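Local coordinates for minor fimbrium subunit Mfa5 (PDB 6TO1), which serves as an accessory subunit of the minor fimbriae, surface pili that mediate biofilm formation and adhesion to host cells and other oral bacteria, at residues 526-531 against 631-636; 568-573 against 580-585. All blocks are in the same frame, centred on the assembly; numbering follows the deposited sequence. Where two conformers were deposited one is given.

Contact 1. Residues 526-531 against 631-636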
# COMPACT_ATOMS: atom_id res chain seq x y z
N VAL A 526 -4.38 -30.08 11.87
CA VAL A 526 -3.48 -30.62 12.87
C VAL A 526 -3.97 -32.00 13.31
O VAL A 526 -5.18 -32.29 13.31
CB VAL A 526 -3.33 -29.71 14.11
CG1 VAL A 526 -2.80 -28.33 13.73
CG2 VAL A 526 -4.62 -29.58 14.84
N LYS A 527 -3.02 -32.84 13.67
CA LYS A 527 -3.28 -34.12 14.35
C LYS A 527 -2.66 -34.08 15.74
O LYS A 527 -1.54 -33.59 15.92
CB LYS A 527 -2.73 -35.29 13.53
CG LYS A 527 -3.40 -35.45 12.18
CD LYS A 527 -2.72 -36.50 11.29
CE LYS A 527 -3.36 -36.50 9.90
NZ LYS A 527 -2.71 -37.41 8.94
N LEU A 528 -3.40 -34.59 16.72
CA LEU A 528 -2.91 -34.62 18.09
C LEU A 528 -1.66 -35.48 18.19
O LEU A 528 -1.51 -36.48 17.48
CB LEU A 528 -4.00 -35.18 19.03
CG LEU A 528 -4.97 -34.17 19.60
CD1 LEU A 528 -5.72 -33.52 18.45
CD2 LEU A 528 -5.94 -34.87 20.51
N GLY A 529 -0.74 -35.07 19.06
CA GLY A 529 0.49 -35.81 19.26
C GLY A 529 0.50 -36.70 20.50
O GLY A 529 1.33 -37.61 20.59
N TYR A 530 -0.40 -36.45 21.45
CA TYR A 530 -0.45 -37.19 22.72
C TYR A 530 -1.87 -37.45 23.18
O TYR A 530 -2.71 -36.55 23.16
CB TYR A 530 0.29 -36.42 23.85
CG TYR A 530 1.74 -36.20 23.50
CD1 TYR A 530 2.72 -37.13 23.86
CD2 TYR A 530 2.13 -35.11 22.72
CE1 TYR A 530 4.03 -36.96 23.48
CE2 TYR A 530 3.43 -34.94 22.34
CZ TYR A 530 4.38 -35.85 22.72
OH TYR A 530 5.68 -35.66 22.34
N GLY A 531 -2.12 -38.67 23.66
CA GLY A 531 -3.40 -39.01 24.24
C GLY A 531 -3.26 -39.37 25.71
O GLY A 531 -2.19 -39.21 26.31
N LYS A 631 -7.38 -39.24 16.49
CA LYS A 631 -8.79 -38.88 16.37
C LYS A 631 -9.61 -39.24 17.60
O LYS A 631 -10.67 -38.65 17.82
CB LYS A 631 -9.41 -39.54 15.14
CG LYS A 631 -8.71 -39.21 13.83
CD LYS A 631 -9.38 -39.92 12.65
CE LYS A 631 -10.41 -39.03 11.97
NZ LYS A 631 -11.50 -38.61 12.88
N LYS A 632 -9.16 -40.21 18.39
CA LYS A 632 -9.89 -40.65 19.58
C LYS A 632 -8.84 -40.79 20.68
O LYS A 632 -8.35 -41.89 20.95
CB LYS A 632 -10.63 -41.96 19.31
CG LYS A 632 -11.77 -41.82 18.30
CD LYS A 632 -12.85 -40.85 18.79
CE LYS A 632 -13.97 -40.67 17.74
NZ LYS A 632 -14.90 -39.59 18.17
N PRO A 633 -8.46 -39.68 21.31
CA PRO A 633 -7.22 -39.66 22.09
C PRO A 633 -7.39 -39.87 23.59
O PRO A 633 -6.39 -39.74 24.30
CB PRO A 633 -6.72 -38.24 21.82
CG PRO A 633 -8.01 -37.44 21.88
CD PRO A 633 -8.98 -38.32 21.07
N ALA A 634 -8.60 -40.16 24.07
CA ALA A 634 -8.88 -40.27 25.50
C ALA A 634 -9.56 -41.61 25.76
O ALA A 634 -10.78 -41.75 25.65
CB ALA A 634 -9.75 -39.10 25.98
N GLY A 635 -8.76 -42.62 26.07
CA GLY A 635 -9.31 -43.90 26.45
C GLY A 635 -9.76 -43.93 27.90
O GLY A 635 -9.33 -43.13 28.75
N ASN A 636 -10.66 -44.87 28.20
CA ASN A 636 -11.23 -44.97 29.55
C ASN A 636 -11.36 -46.45 29.89
O ASN A 636 -12.03 -47.19 29.17
CB ASN A 636 -12.60 -44.29 29.66
CG ASN A 636 -12.51 -42.78 29.63
OD1 ASN A 636 -12.29 -42.13 30.66
ND2 ASN A 636 -12.67 -42.22 28.45

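Contact 2. Residues 568-573 against 580-585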
# COMPACT_ATOMS: atom_id res chain seq x y z
N PHE A 568 -4.46 -41.89 35.88
CA PHE A 568 -4.00 -42.05 34.52
C PHE A 568 -3.00 -43.18 34.42
O PHE A 568 -2.27 -43.47 35.37
CB PHE A 568 -3.35 -40.76 34.00
CG PHE A 568 -4.32 -39.65 33.82
CD1 PHE A 568 -4.53 -38.74 34.83
CD2 PHE A 568 -5.04 -39.52 32.64
CE1 PHE A 568 -5.43 -37.71 34.67
CE2 PHE A 568 -5.94 -38.47 32.49
CZ PHE A 568 -6.13 -37.57 33.51
N PHE A 569 -2.98 -43.80 33.24
CA PHE A 569 -2.08 -44.88 32.90
C PHE A 569 -1.00 -44.37 31.97
O PHE A 569 -1.30 -43.70 30.97
CB PHE A 569 -2.83 -46.03 32.21
CG PHE A 569 -1.94 -47.01 31.48
CD1 PHE A 569 -1.33 -48.06 32.16
CD2 PHE A 569 -1.73 -46.90 30.11
CE1 PHE A 569 -0.51 -48.96 31.49
CE2 PHE A 569 -0.92 -47.79 29.44
CZ PHE A 569 -0.31 -48.83 30.12
N LEU A 570 0.25 -44.73 32.26
CA LEU A 570 1.39 -44.40 31.41
C LEU A 570 2.12 -45.68 31.03
O LEU A 570 2.62 -46.38 31.93
CB LEU A 570 2.31 -43.43 32.13
CG LEU A 570 3.17 -42.53 31.26
CD1 LEU A 570 2.32 -41.64 30.38
CD2 LEU A 570 4.09 -41.68 32.13
N PRO A 571 2.22 -46.03 29.77
CA PRO A 571 2.89 -47.27 29.38
C PRO A 571 4.40 -47.10 29.48
O PRO A 571 4.91 -46.02 29.79
CB PRO A 571 2.44 -47.47 27.94
CG PRO A 571 2.27 -46.05 27.44
CD PRO A 571 1.88 -45.20 28.60
N SER A 572 5.11 -48.20 29.25
CA SER A 572 6.57 -48.15 29.18
C SER A 572 7.01 -47.77 27.77
O SER A 572 6.24 -47.82 26.81
CB SER A 572 7.17 -49.49 29.58
OG SER A 572 7.49 -49.50 30.96
N GLY A 573 8.27 -47.40 27.65
CA GLY A 573 8.84 -46.95 26.39
C GLY A 573 9.09 -45.46 26.39
O GLY A 573 8.63 -44.71 27.25
N LYS A 580 0.85 -38.23 32.24
CA LYS A 580 -0.28 -38.88 31.59
C LYS A 580 -0.27 -38.88 30.07
O LYS A 580 -1.17 -39.51 29.49
CB LYS A 580 -1.58 -38.20 32.08
CG LYS A 580 -1.67 -36.72 31.70
CD LYS A 580 -2.60 -35.97 32.62
CE LYS A 580 -3.56 -35.09 31.84
NZ LYS A 580 -4.29 -34.18 32.76
N TRP A 581 0.72 -38.27 29.41
CA TRP A 581 0.62 -38.03 27.97
C TRP A 581 1.28 -39.15 27.16
O TRP A 581 2.51 -39.29 27.13
CB TRP A 581 1.22 -36.66 27.62
CG TRP A 581 0.65 -35.54 28.39
CD1 TRP A 581 1.21 -34.89 29.44
CD2 TRP A 581 -0.61 -34.91 28.16
NE1 TRP A 581 0.37 -33.91 29.90
CE2 TRP A 581 -0.76 -33.90 29.13
CE3 TRP A 581 -1.65 -35.11 27.24
CZ2 TRP A 581 -1.88 -33.08 29.19
CZ3 TRP A 581 -2.77 -34.30 27.32
CH2 TRP A 581 -2.88 -33.31 28.27
N ILE A 582 0.45 -39.93 26.49
CA ILE A 582 0.90 -41.08 25.71
C ILE A 582 1.12 -40.63 24.27
O ILE A 582 0.18 -40.19 23.60
CB ILE A 582 -0.13 -42.23 25.77
CG1 ILE A 582 -0.38 -42.59 27.23
CG2 ILE A 582 0.31 -43.37 24.92
CD1 ILE A 582 -1.58 -43.50 27.45
N LYS A 583 2.36 -40.75 23.81
CA LYS A 583 2.71 -40.35 22.46
C LYS A 583 1.94 -41.16 21.43
O LYS A 583 1.90 -42.39 21.47
CB LYS A 583 4.21 -40.52 22.23
CG LYS A 583 4.70 -40.05 20.86
CD LYS A 583 6.17 -39.64 20.95
CE LYS A 583 6.65 -38.95 19.66
NZ LYS A 583 7.93 -38.22 19.89
N LEU A 584 1.34 -40.45 20.46
CA LEU A 584 0.48 -41.04 19.46
C LEU A 584 1.21 -41.21 18.14
O LEU A 584 2.14 -40.46 17.83
CB LEU A 584 -0.76 -40.17 19.25
CG LEU A 584 -1.69 -40.01 20.44
CD1 LEU A 584 -2.83 -39.06 20.15
CD2 LEU A 584 -2.22 -41.40 20.89
N ASP A 585 0.77 -42.19 17.35
CA ASP A 585 1.27 -42.38 15.99
C ASP A 585 0.36 -41.58 15.05
O ASP A 585 -0.77 -41.99 14.77
CB ASP A 585 1.30 -43.85 15.59
CG ASP A 585 1.74 -44.06 14.15
OD1 ASP A 585 2.06 -43.06 13.46
OD2 ASP A 585 1.75 -45.23 13.71
O HOH W 1 -2.76 -41.39 30.38

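Contact 1. Residues 526-531 against 631-636
The carbonyl O of Pro-633 sits 3.1 Å from CA of Gly-531 and accepts the backbone N-H of Val-532, the residue after Gly-531. Gly-531 carries no side chain, and the carbonyl lies where one would start; the two CA atoms, of Gly-531 and Pro-633, lie 4.4 Å apart. The side-chain packing comes mainly from one methyl. Leu-528 CD2 meets the pyrrolidine ring at two neighbouring carbons, 3.6 Å from Pro-633 CG and 3.7 Å from Pro-633 CB, and the two side chains approach at a slant. With CG anti to the carbonyl carbon (chi1 -88°), the isobutyl group of Leu-528 is carried across to the ring. Pro-633 CB also borders the glycine, 4.2 Å from Gly-531 CA. Both segments lead into parallel neighbours of a mixed sheet, strands 530-539 and 634-643, and Gly-635 continues the pairing by bonding to Val-532 again. Asn-109 grips residues 529-530, its OD1 taking the N-H of Gly-529 and its ND2 giving to Tyr-530 O. Helix 475-480 packs on Pro-633 through Leu-475, Ile-478 and Gln-479, while Gln-479 OE1 takes the N-H of Ala-634 and Asp-482, just beyond that helix, forms a salt bridge with Lys-632.

Contact 2. Residues 568-573 against 580-585
Lys-580 runs its aliphatic chain over one face of the Phe-568 ring, the two side chains lying side by side and pointing the same way. CD of Lys-580 makes a CH-pi contact 3.9 Å from the centroid of the Phe-568 ring, only 9° off the normal. Nearer the backbone, Lys-580 CB is 3.6 Å from Phe-568 CG. CG of Lys-580 stands between its own backbone N and carbonyl carbon (chi1 63°) and lies over a face of the Trp-581 ring, offset toward the rim, so the chain passes between two aromatic rings; a bend at chi3 (-133°) accompanies the course of CE and NZ past Phe-568 CZ. Lys-580 and Trp-581 together form the two-residue side of a classic beta bulge beside strand 582-583; the other segment leaves strand 565-568, and both strands pair antiparallel with strand 530-539. A water bridges the backbones, 2.8 Å from Phe-569 O and 2.6 Å from Lys-580 O. Leu-570 CD1 rests on the Lys-580 to Trp-581 peptide itself, 3.8 Å from Lys-580 C. Ile-582, its CG1 anti to the carbonyl carbon, extends CD1 to 3.5 Å from Phe-569 O, while Tyr-594 packs on Phe-569, Pro-571 and Ile-582.

Contact 2 is nested in the chain loop that contact 1 closes, and their centres are about 11 Å apart. Segment 580-585 joins them, its residues 582-584 pairing antiparallel with 529-531: Gly-531 O is 2.7 Å from Ile-582 N and Gly-529 O is 2.8 Å from Leu-584 N, both probable hydrogen bonds. Between these links Tyr-530 CD1 packs 3.5 Å from Lys-583 CA. Strand 530-539 therefore has strand 634-643 from contact 1 on one edge and strand 582-583 from contact 2 on the other. Neither contact supplies a metal ligand; the magnesium ion is bound by Ser-135, Ser-137 and Thr-207 in the von Willebrand factor type A domain.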